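Local structure of RNA-directed RNA polymerase (Infectious pancreatic necrosis virus, 3ZED) at residues 77-83 with 222-228; 263-267 with 326-331; 367-371 with 688-692. The protein catalyses RNA-templated RNA synthesis from ribonucleoside triphosphates and probably occurs both free and covalently attached to the genomic RNA. All blocks are in the same frame, centred on the assembly; numbering follows the deposited sequence.

Contact 1: 77-83 with 222-228; sequences LPRLRQM and SWLINYT
R79 and W223 form a cation-pi stack in the family region that includes the polymerase palm, joining the turn ahead of helix 81-85 to the 3-10 turn and short strand at 222-226. The R79 chain can be followed outward. CB and CG carry it away from the backbone, and CD comes down on the indole, 3.4 Å from W223 CE2 and over the face of the five-membered ring. The chain bends about its CG-CD bond (chi3 61°), which turns the head group over the ring instead of past it. NE then lies 3.6 Å from W223 CD2, CZ sits above the six-membered ring at 3.9 Å from its centroid, and NH1 reaches W223 CZ3 at 3.6 Å. A plane-to-plane angle of 9° confirms that the guanidinium lies flat on the indole.

Two waters at the edge of the guanidinium, in its plane, help to hold its rotation. One accepts from NE and donates to S222 O; the other accepts from R79 NH2 at 2.7 Å and donates to the carbonyl oxygens of W223 and I225. The cation is thus tied to three carbonyls without bonding any of them directly.

Beyond this end the contact is mainly apolar. L80 CD2 meets I225 CG2 at 3.8 Å, the two side chains crossing nearly perpendicularly, while helix 260-278 adds L264 against both. The same I225 methyl also touches the sulfur of M83. Y227 offers M83 a ring face and Q82 CG an edge, and its hydroxyl is hydrogen-bonded to D86. M83 makes a CH-pi contact, with CG 4.0 Å from the Y227 centroid and 30° off the normal, whereas SD stands farther out and oblique to that ring.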
loop_
_atom_site.group_PDB
_atom_site.type_symbol
_atom_site.label_atom_id
_atom_site.label_comp_id
_atom_site.label_asym_id
_atom_site.label_seq_id
_atom_site.Cartn_x
_atom_site.Cartn_y
_atom_site.Cartn_z
ATOM N N LEU B 77 27.887 15.864 2.313
ATOM C CA LEU B 77 26.967 16.468 1.348
ATOM C C LEU B 77 27.416 17.910 1.060
ATOM O O LEU B 77 26.831 18.846 1.611
ATOM C CB LEU B 77 25.512 16.408 1.848
ATOM C CG LEU B 77 24.923 15.022 2.106
ATOM C CD1 LEU B 77 23.623 15.126 2.851
ATOM C CD2 LEU B 77 24.726 14.237 0.815
ATOM N N PRO B 78 28.487 18.109 0.235
ATOM C CA PRO B 78 28.989 19.475 -0.018
ATOM C C PRO B 78 27.996 20.386 -0.735
ATOM O O PRO B 78 27.962 21.585 -0.435
ATOM C CB PRO B 78 30.233 19.242 -0.885
ATOM C CG PRO B 78 30.633 17.840 -0.623
ATOM C CD PRO B 78 29.335 17.114 -0.456
ATOM N N ARG B 79 27.183 19.824 -1.652
ATOM C CA ARG B 79 26.155 20.546 -2.401
ATOM C C ARG B 79 25.072 21.162 -1.486
ATOM O O ARG B 79 24.411 22.122 -1.884
ATOM C CB ARG B 79 25.479 19.589 -3.390
ATOM C CG ARG B 79 26.300 19.246 -4.616
ATOM C CD ARG B 79 25.528 18.346 -5.588
ATOM N NE ARG B 79 24.292 18.934 -6.125
ATOM C CZ ARG B 79 24.214 19.654 -7.241
ATOM N NH1 ARG B 79 25.302 19.892 -7.963
ATOM N NH2 ARG B 79 23.051 20.147 -7.640
ATOM N N LEU B 80 24.886 20.593 -0.277
ATOM C CA LEU B 80 23.862 21.025 0.674
ATOM C C LEU B 80 24.464 21.727 1.909
ATOM O O LEU B 80 23.884 21.650 2.998
ATOM C CB LEU B 80 23.001 19.817 1.110
ATOM C CG LEU B 80 22.321 18.974 0.026
ATOM C CD1 LEU B 80 21.648 17.783 0.642
ATOM C CD2 LEU B 80 21.289 19.775 -0.760
ATOM N N ARG B 81 25.593 22.445 1.736
ATOM C CA ARG B 81 26.255 23.182 2.822
ATOM C C ARG B 81 25.358 24.312 3.354
ATOM O O ARG B 81 25.373 24.611 4.549
ATOM C CB ARG B 81 27.597 23.747 2.346
ATOM N N GLN B 82 24.558 24.906 2.459
ATOM C CA GLN B 82 23.614 25.973 2.754
ATOM C C GLN B 82 22.436 25.447 3.592
ATOM O O GLN B 82 21.896 26.193 4.405
ATOM C CB GLN B 82 23.129 26.597 1.436
ATOM C CG GLN B 82 22.137 27.743 1.561
ATOM C CD GLN B 82 22.777 29.098 1.644
ATOM O OE1 GLN B 82 22.937 29.794 0.626
ATOM N NE2 GLN B 82 22.884 29.574 2.874
ATOM N N MET B 83 22.054 24.172 3.408
ATOM C CA MET B 83 20.961 23.529 4.150
ATOM C C MET B 83 21.361 23.254 5.605
ATOM O O MET B 83 20.492 23.183 6.480
ATOM C CB MET B 83 20.545 22.221 3.467
ATOM C CG MET B 83 19.232 22.317 2.756
ATOM S SD MET B 83 18.698 20.734 2.082
ATOM C CE MET B 83 17.706 20.125 3.411
ATOM N N SER B 222 20.171 13.213 -3.333
ATOM C CA SER B 222 20.477 14.542 -2.776
ATOM C C SER B 222 20.511 15.647 -3.842
ATOM O O SER B 222 20.302 16.817 -3.509
ATOM C CB SER B 222 21.808 14.528 -2.032
ATOM O OG SER B 222 22.902 14.302 -2.910
ATOM N N TRP B 223 20.786 15.282 -5.114
ATOM C CA TRP B 223 20.857 16.230 -6.223
ATOM C C TRP B 223 19.447 16.716 -6.654
ATOM O O TRP B 223 19.338 17.619 -7.482
ATOM C CB TRP B 223 21.609 15.606 -7.405
ATOM C CG TRP B 223 23.092 15.526 -7.214
ATOM C CD1 TRP B 223 23.759 14.942 -6.176
ATOM C CD2 TRP B 223 24.097 15.985 -8.129
ATOM N NE1 TRP B 223 25.120 15.029 -6.377
ATOM C CE2 TRP B 223 25.355 15.633 -7.586
ATOM C CE3 TRP B 223 24.056 16.631 -9.377
ATOM C CZ2 TRP B 223 26.566 15.953 -8.226
ATOM C CZ3 TRP B 223 25.254 16.948 -10.011
ATOM C CH2 TRP B 223 26.490 16.610 -9.438
ATOM N N LEU B 224 18.383 16.116 -6.101
ATOM C CA LEU B 224 17.000 16.501 -6.386
ATOM C C LEU B 224 16.554 17.647 -5.436
ATOM O O LEU B 224 15.438 18.169 -5.562
ATOM C CB LEU B 224 16.075 15.271 -6.280
ATOM C CG LEU B 224 15.785 14.504 -7.589
ATOM C CD1 LEU B 224 17.064 13.901 -8.211
ATOM C CD2 LEU B 224 14.729 13.435 -7.367
ATOM N N ILE B 225 17.459 18.055 -4.514
ATOM C CA ILE B 225 17.236 19.157 -3.591
ATOM C C ILE B 225 17.854 20.396 -4.202
ATOM O O ILE B 225 19.057 20.451 -4.464
ATOM C CB ILE B 225 17.755 18.926 -2.139
ATOM C CG1 ILE B 225 17.106 17.706 -1.470
ATOM C CG2 ILE B 225 17.532 20.201 -1.284
ATOM C CD1 ILE B 225 17.981 17.090 -0.431
ATOM N N ASN B 226 17.022 21.391 -4.414
ATOM C CA ASN B 226 17.447 22.667 -4.941
ATOM C C ASN B 226 17.259 23.688 -3.818
ATOM O O ASN B 226 16.148 24.190 -3.644
ATOM C CB ASN B 226 16.642 22.989 -6.221
ATOM C CG ASN B 226 16.843 24.366 -6.828
ATOM O OD1 ASN B 226 17.786 25.121 -6.506
ATOM N ND2 ASN B 226 15.951 24.707 -7.750
ATOM N N TYR B 227 18.323 23.923 -3.004
ATOM C CA TYR B 227 18.262 24.869 -1.883
ATOM C C TYR B 227 19.335 25.961 -1.983
ATOM O O TYR B 227 20.509 25.665 -2.214
ATOM C CB TYR B 227 18.373 24.151 -0.515
ATOM C CG TYR B 227 18.025 25.035 0.671
ATOM C CD1 TYR B 227 16.702 25.243 1.047
ATOM C CD2 TYR B 227 19.019 25.699 1.389
ATOM C CE1 TYR B 227 16.373 26.083 2.112
ATOM C CE2 TYR B 227 18.703 26.540 2.457
ATOM C CZ TYR B 227 17.376 26.723 2.819
ATOM O OH TYR B 227 17.042 27.539 3.871
ATOM N N THR B 228 18.912 27.223 -1.789
ATOM C CA THR B 228 19.770 28.430 -1.750
ATOM C C THR B 228 19.282 29.399 -0.663
ATOM O O THR B 228 20.081 30.130 -0.085
ATOM C CB THR B 228 19.817 29.182 -3.105
ATOM O OG1 THR B 228 18.495 29.564 -3.495
ATOM C CG2 THR B 228 20.491 28.389 -4.213
HETATM O O HOH W 1 20.521 19.768 -6.860
HETATM O O HOH W 2 22.483 18.198 -3.676
#

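Contact 2: 263-267 with 326-331; sequences ALVLA and YPTHLL
A267 pushes its methyl group into a hollow bordered by P327, L330 and L331 where helices 260-278 and 326-340 meet. Its CB lies 3.9 Å from P327 CB and also meets L331 CG and L330 CD2, so three residues of the second helix border a single small bump. One turn earlier, A263 does the same with an aromatic wall: its CB stands over the face of Y326, 3.5 Å from the ring centroid and 22° off the normal. The tyrosine's first torsion (chi1 -169°) carries CG anti to the backbone N and brings the ring up against this methyl.

P327 is the return bump. Its CG rests 3.6 Å from L266 CB, the two side chains running side by side in the same direction, and also approaches A263 O. L264 closes one flank with CD2 against L330 CD2.

Short alanines one turn apart are consistent with the close approach of the axes of segments 263-267 and 326-331, which come within 8.6 Å. Every touching residue is buried, and L266 also packs on Y251 of the predicted GTP site: the arrangement is a steep helix-helix crossing, -70° between the two short segments, with an i, i+4 alanine pair at the interface.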
loop_
_atom_site.group_PDB
_atom_site.type_symbol
_atom_site.label_atom_id
_atom_site.label_comp_id
_atom_site.label_asym_id
_atom_site.label_seq_id
_atom_site.Cartn_x
_atom_site.Cartn_y
_atom_site.Cartn_z
ATOM N N ALA B 263 20.169 9.167 5.366
ATOM C CA ALA B 263 19.441 8.540 4.254
ATOM C C ALA B 263 19.977 9.009 2.906
ATOM O O ALA B 263 20.272 8.175 2.064
ATOM C CB ALA B 263 17.968 8.849 4.360
ATOM N N LEU B 264 20.148 10.330 2.721
ATOM C CA LEU B 264 20.683 10.933 1.501
ATOM C C LEU B 264 22.088 10.428 1.235
ATOM O O LEU B 264 22.350 9.977 0.128
ATOM C CB LEU B 264 20.676 12.478 1.576
ATOM C CG LEU B 264 19.311 13.161 1.635
ATOM C CD1 LEU B 264 19.459 14.638 1.952
ATOM C CD2 LEU B 264 18.525 12.956 0.349
ATOM N N VAL B 265 22.967 10.430 2.262
ATOM C CA VAL B 265 24.343 9.951 2.153
ATOM C C VAL B 265 24.333 8.474 1.704
ATOM O O VAL B 265 25.011 8.139 0.731
ATOM C CB VAL B 265 25.162 10.172 3.470
ATOM C CG1 VAL B 265 26.501 9.431 3.440
ATOM C CG2 VAL B 265 25.390 11.653 3.744
ATOM N N LEU B 266 23.547 7.616 2.379
ATOM C CA LEU B 266 23.486 6.185 2.076
ATOM C C LEU B 266 22.854 5.897 0.711
ATOM O O LEU B 266 23.417 5.090 -0.036
ATOM C CB LEU B 266 22.742 5.419 3.183
ATOM C CG LEU B 266 23.454 5.293 4.539
ATOM C CD1 LEU B 266 22.626 4.473 5.494
ATOM C CD2 LEU B 266 24.887 4.678 4.399
ATOM N N ALA B 267 21.705 6.552 0.382
ATOM C CA ALA B 267 21.023 6.377 -0.910
ATOM C C ALA B 267 21.913 6.873 -2.051
ATOM O O ALA B 267 22.030 6.164 -3.048
ATOM C CB ALA B 267 19.680 7.087 -0.928
ATOM N N TYR B 326 15.197 3.444 5.206
ATOM C CA TYR B 326 14.943 4.762 4.625
ATOM C C TYR B 326 15.630 4.933 3.232
ATOM O O TYR B 326 14.913 5.313 2.304
ATOM C CB TYR B 326 15.367 5.878 5.613
ATOM C CG TYR B 326 14.943 7.298 5.283
ATOM C CD1 TYR B 326 14.161 7.578 4.162
ATOM C CD2 TYR B 326 15.244 8.352 6.141
ATOM C CE1 TYR B 326 13.748 8.878 3.874
ATOM C CE2 TYR B 326 14.835 9.655 5.863
ATOM C CZ TYR B 326 14.096 9.915 4.723
ATOM O OH TYR B 326 13.742 11.207 4.425
ATOM N N PRO B 327 16.937 4.625 3.020
ATOM C CA PRO B 327 17.534 4.834 1.677
ATOM C C PRO B 327 16.869 3.999 0.576
ATOM O O PRO B 327 16.650 4.524 -0.513
ATOM C CB PRO B 327 19.003 4.432 1.876
ATOM C CG PRO B 327 19.242 4.581 3.329
ATOM C CD PRO B 327 17.964 4.156 3.974
ATOM N N THR B 328 16.509 2.721 0.871
ATOM C CA THR B 328 15.844 1.810 -0.085
ATOM C C THR B 328 14.467 2.374 -0.475
ATOM O O THR B 328 14.164 2.431 -1.669
ATOM C CB THR B 328 15.753 0.394 0.497
ATOM O OG1 THR B 328 17.078 -0.043 0.744
ATOM C CG2 THR B 328 15.080 -0.594 -0.441
ATOM N N HIS B 329 13.666 2.808 0.528
ATOM C CA HIS B 329 12.336 3.400 0.334
ATOM C C HIS B 329 12.421 4.648 -0.568
ATOM O O HIS B 329 11.595 4.802 -1.463
ATOM C CB HIS B 329 11.691 3.756 1.686
ATOM C CG HIS B 329 10.356 4.404 1.527
ATOM N ND1 HIS B 329 9.247 3.673 1.120
ATOM C CD2 HIS B 329 9.999 5.703 1.660
ATOM C CE1 HIS B 329 8.256 4.542 1.034
ATOM N NE2 HIS B 329 8.653 5.770 1.363
ATOM N N LEU B 330 13.434 5.504 -0.347
ATOM C CA LEU B 330 13.663 6.741 -1.089
ATOM C C LEU B 330 13.959 6.450 -2.578
ATOM O O LEU B 330 13.339 7.050 -3.453
ATOM C CB LEU B 330 14.829 7.503 -0.420
ATOM C CG LEU B 330 15.085 8.978 -0.786
ATOM C CD1 LEU B 330 13.825 9.865 -0.560
ATOM C CD2 LEU B 330 16.271 9.516 0.003
ATOM N N LEU B 331 14.862 5.490 -2.857
ATOM C CA LEU B 331 15.246 5.094 -4.226
ATOM C C LEU B 331 14.070 4.453 -4.995
ATOM O O LEU B 331 13.859 4.784 -6.159
ATOM C CB LEU B 331 16.450 4.139 -4.201
ATOM C CG LEU B 331 17.784 4.712 -3.705
ATOM C CD1 LEU B 331 18.786 3.583 -3.417
ATOM C CD2 LEU B 331 18.376 5.717 -4.693
#

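Contact 3: 367-371 with 688-692; sequences RIMTI and DSFDP
R367 and F690 have CA atoms 6.7 Å apart and I371 and P692 6.9 Å, so the largely extended 688-692 strip runs along one turn of helix 364-377 in the same sense. It is a helix-to-loop contact that joins the palm family region to the C-terminal one, and no hydrogen bond passes directly between the segments.

F690 is its centre. With CG anti to the backbone N (chi1 -179°), the ring reaches toward the helix. The stretched R367 chain lies over one face, its CG in CH-pi contact 3.8 Å from the centroid; farther along, CZ passes 3.6 Å from F690 CD1, with guanidinium and ring planes tilted by 23°. Over the centre of the opposite face lies P692 N, leaving the phenyl group between the arginine chain and this backbone nitrogen. I371 CD1 touches F690 CZ at 3.7 Å, and T370 CG2 slides past the ring to meet P692 CG at 3.8 Å.

Two nitrogens of the arginine head have partners. NH1 bonds T348 O, while R367 NE donates at 2.8 Å to the oxygen of a water in the guanidinium plane. That water oxygen in turn donates to D688 O at 2.7 Å.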
loop_
_atom_site.group_PDB
_atom_site.type_symbol
_atom_site.label_atom_id
_atom_site.label_comp_id
_atom_site.label_asym_id
_atom_site.label_seq_id
_atom_site.Cartn_x
_atom_site.Cartn_y
_atom_site.Cartn_z
ATOM N N ARG B 367 -21.443 6.821 -8.569
ATOM C CA ARG B 367 -20.814 6.550 -9.888
ATOM C C ARG B 367 -20.619 5.040 -10.082
ATOM O O ARG B 367 -20.936 4.512 -11.144
ATOM C CB ARG B 367 -19.473 7.294 -10.042
ATOM C CG ARG B 367 -19.641 8.794 -10.204
ATOM C CD ARG B 367 -18.349 9.440 -10.653
ATOM N NE ARG B 367 -18.552 10.828 -11.060
ATOM C CZ ARG B 367 -17.788 11.479 -11.935
ATOM N NH1 ARG B 367 -16.764 10.866 -12.513
ATOM N NH2 ARG B 367 -18.051 12.741 -12.249
ATOM N N ILE B 368 -20.151 4.341 -9.027
ATOM C CA ILE B 368 -19.965 2.882 -9.011
ATOM C C ILE B 368 -21.324 2.187 -9.201
ATOM O O ILE B 368 -21.435 1.302 -10.052
ATOM C CB ILE B 368 -19.263 2.428 -7.691
ATOM C CG1 ILE B 368 -17.795 2.882 -7.635
ATOM C CG2 ILE B 368 -19.435 0.901 -7.418
ATOM C CD1 ILE B 368 -16.850 2.214 -8.562
ATOM N N MET B 369 -22.363 2.620 -8.438
ATOM C CA MET B 369 -23.713 2.035 -8.532
ATOM C C MET B 369 -24.332 2.246 -9.922
ATOM O O MET B 369 -24.994 1.335 -10.417
ATOM C CB MET B 369 -24.630 2.561 -7.433
ATOM C CG MET B 369 -24.219 2.076 -6.041
ATOM S SD MET B 369 -24.185 0.253 -5.822
ATOM C CE MET B 369 -25.914 -0.165 -6.111
ATOM N N THR B 370 -24.045 3.392 -10.585
ATOM C CA THR B 370 -24.488 3.661 -11.959
ATOM C C THR B 370 -23.815 2.645 -12.906
ATOM O O THR B 370 -24.493 2.043 -13.726
ATOM C CB THR B 370 -24.191 5.130 -12.351
ATOM O OG1 THR B 370 -24.946 5.983 -11.494
ATOM C CG2 THR B 370 -24.562 5.449 -13.800
ATOM N N ILE B 371 -22.495 2.432 -12.753
ATOM C CA ILE B 371 -21.727 1.482 -13.571
ATOM C C ILE B 371 -22.296 0.063 -13.355
ATOM O O ILE B 371 -22.549 -0.627 -14.345
ATOM C CB ILE B 371 -20.194 1.580 -13.301
ATOM C CG1 ILE B 371 -19.621 2.901 -13.892
ATOM C CG2 ILE B 371 -19.444 0.375 -13.893
ATOM C CD1 ILE B 371 -18.406 3.449 -13.134
ATOM N N ASP B 688 -19.255 17.248 -10.258
ATOM C CA ASP B 688 -19.808 17.151 -11.599
ATOM C C ASP B 688 -20.809 16.012 -11.730
ATOM O O ASP B 688 -20.754 15.039 -10.973
ATOM C CB ASP B 688 -18.667 16.926 -12.614
ATOM C CG ASP B 688 -17.729 18.107 -12.785
ATOM O OD1 ASP B 688 -18.166 19.141 -13.368
ATOM O OD2 ASP B 688 -16.553 17.992 -12.375
ATOM N N SER B 689 -21.699 16.121 -12.733
ATOM C CA SER B 689 -22.671 15.099 -13.095
ATOM C C SER B 689 -21.930 13.938 -13.768
ATOM O O SER B 689 -20.869 14.153 -14.371
ATOM C CB SER B 689 -23.728 15.680 -14.022
ATOM O OG SER B 689 -23.108 16.192 -15.191
ATOM N N PHE B 690 -22.462 12.710 -13.646
ATOM C CA PHE B 690 -21.778 11.553 -14.200
ATOM C C PHE B 690 -22.502 10.940 -15.379
ATOM O O PHE B 690 -23.678 10.566 -15.288
ATOM C CB PHE B 690 -21.550 10.472 -13.114
ATOM C CG PHE B 690 -20.830 9.211 -13.553
ATOM C CD1 PHE B 690 -19.559 9.274 -14.127
ATOM C CD2 PHE B 690 -21.389 7.955 -13.325
ATOM C CE1 PHE B 690 -18.865 8.102 -14.470
ATOM C CE2 PHE B 690 -20.692 6.784 -13.660
ATOM C CZ PHE B 690 -19.437 6.867 -14.232
ATOM N N ASP B 691 -21.746 10.787 -16.469
ATOM C CA ASP B 691 -22.140 10.100 -17.687
ATOM C C ASP B 691 -21.050 9.051 -17.926
ATOM O O ASP B 691 -19.912 9.451 -18.218
ATOM C CB ASP B 691 -22.298 11.092 -18.866
ATOM C CG ASP B 691 -22.750 10.494 -20.193
ATOM O OD1 ASP B 691 -23.065 9.275 -20.231
ATOM O OD2 ASP B 691 -22.822 11.250 -21.189
ATOM N N PRO B 692 -21.342 7.733 -17.715
ATOM C CA PRO B 692 -20.286 6.702 -17.888
ATOM C C PRO B 692 -19.675 6.667 -19.296
ATOM O O PRO B 692 -18.485 6.392 -19.437
ATOM C CB PRO B 692 -21.004 5.376 -17.574
ATOM C CG PRO B 692 -22.264 5.742 -16.843
ATOM C CD PRO B 692 -22.636 7.127 -17.319
HETATM O O HOH W 3 -20.717 12.479 -10.281
#

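In the fold
Contacts 1 and 2 form one continuous packed region, their centres about 15 Å apart, with helix 260-278 of contact 2 packing against both segments of contact 1. L264 links the two: its CD1 lies 3.7 Å from I225 CD1, and its CD2 packs on S222 CA at 4.0 Å. V265 CG2 also meets L77 CG at 3.8 Å. Relative to the predicted GTP site, contact 2 is adjacent, with the side chain of L266 about 4 Å from that of Y251, whereas the L77 side chain in contact 1 is about 11 Å from the Y251 side chain. Contact 3 is remote: its centre is about 47 Å from that of contact 1 and about 42 Å from that of contact 2, across the chain's centre from the latter.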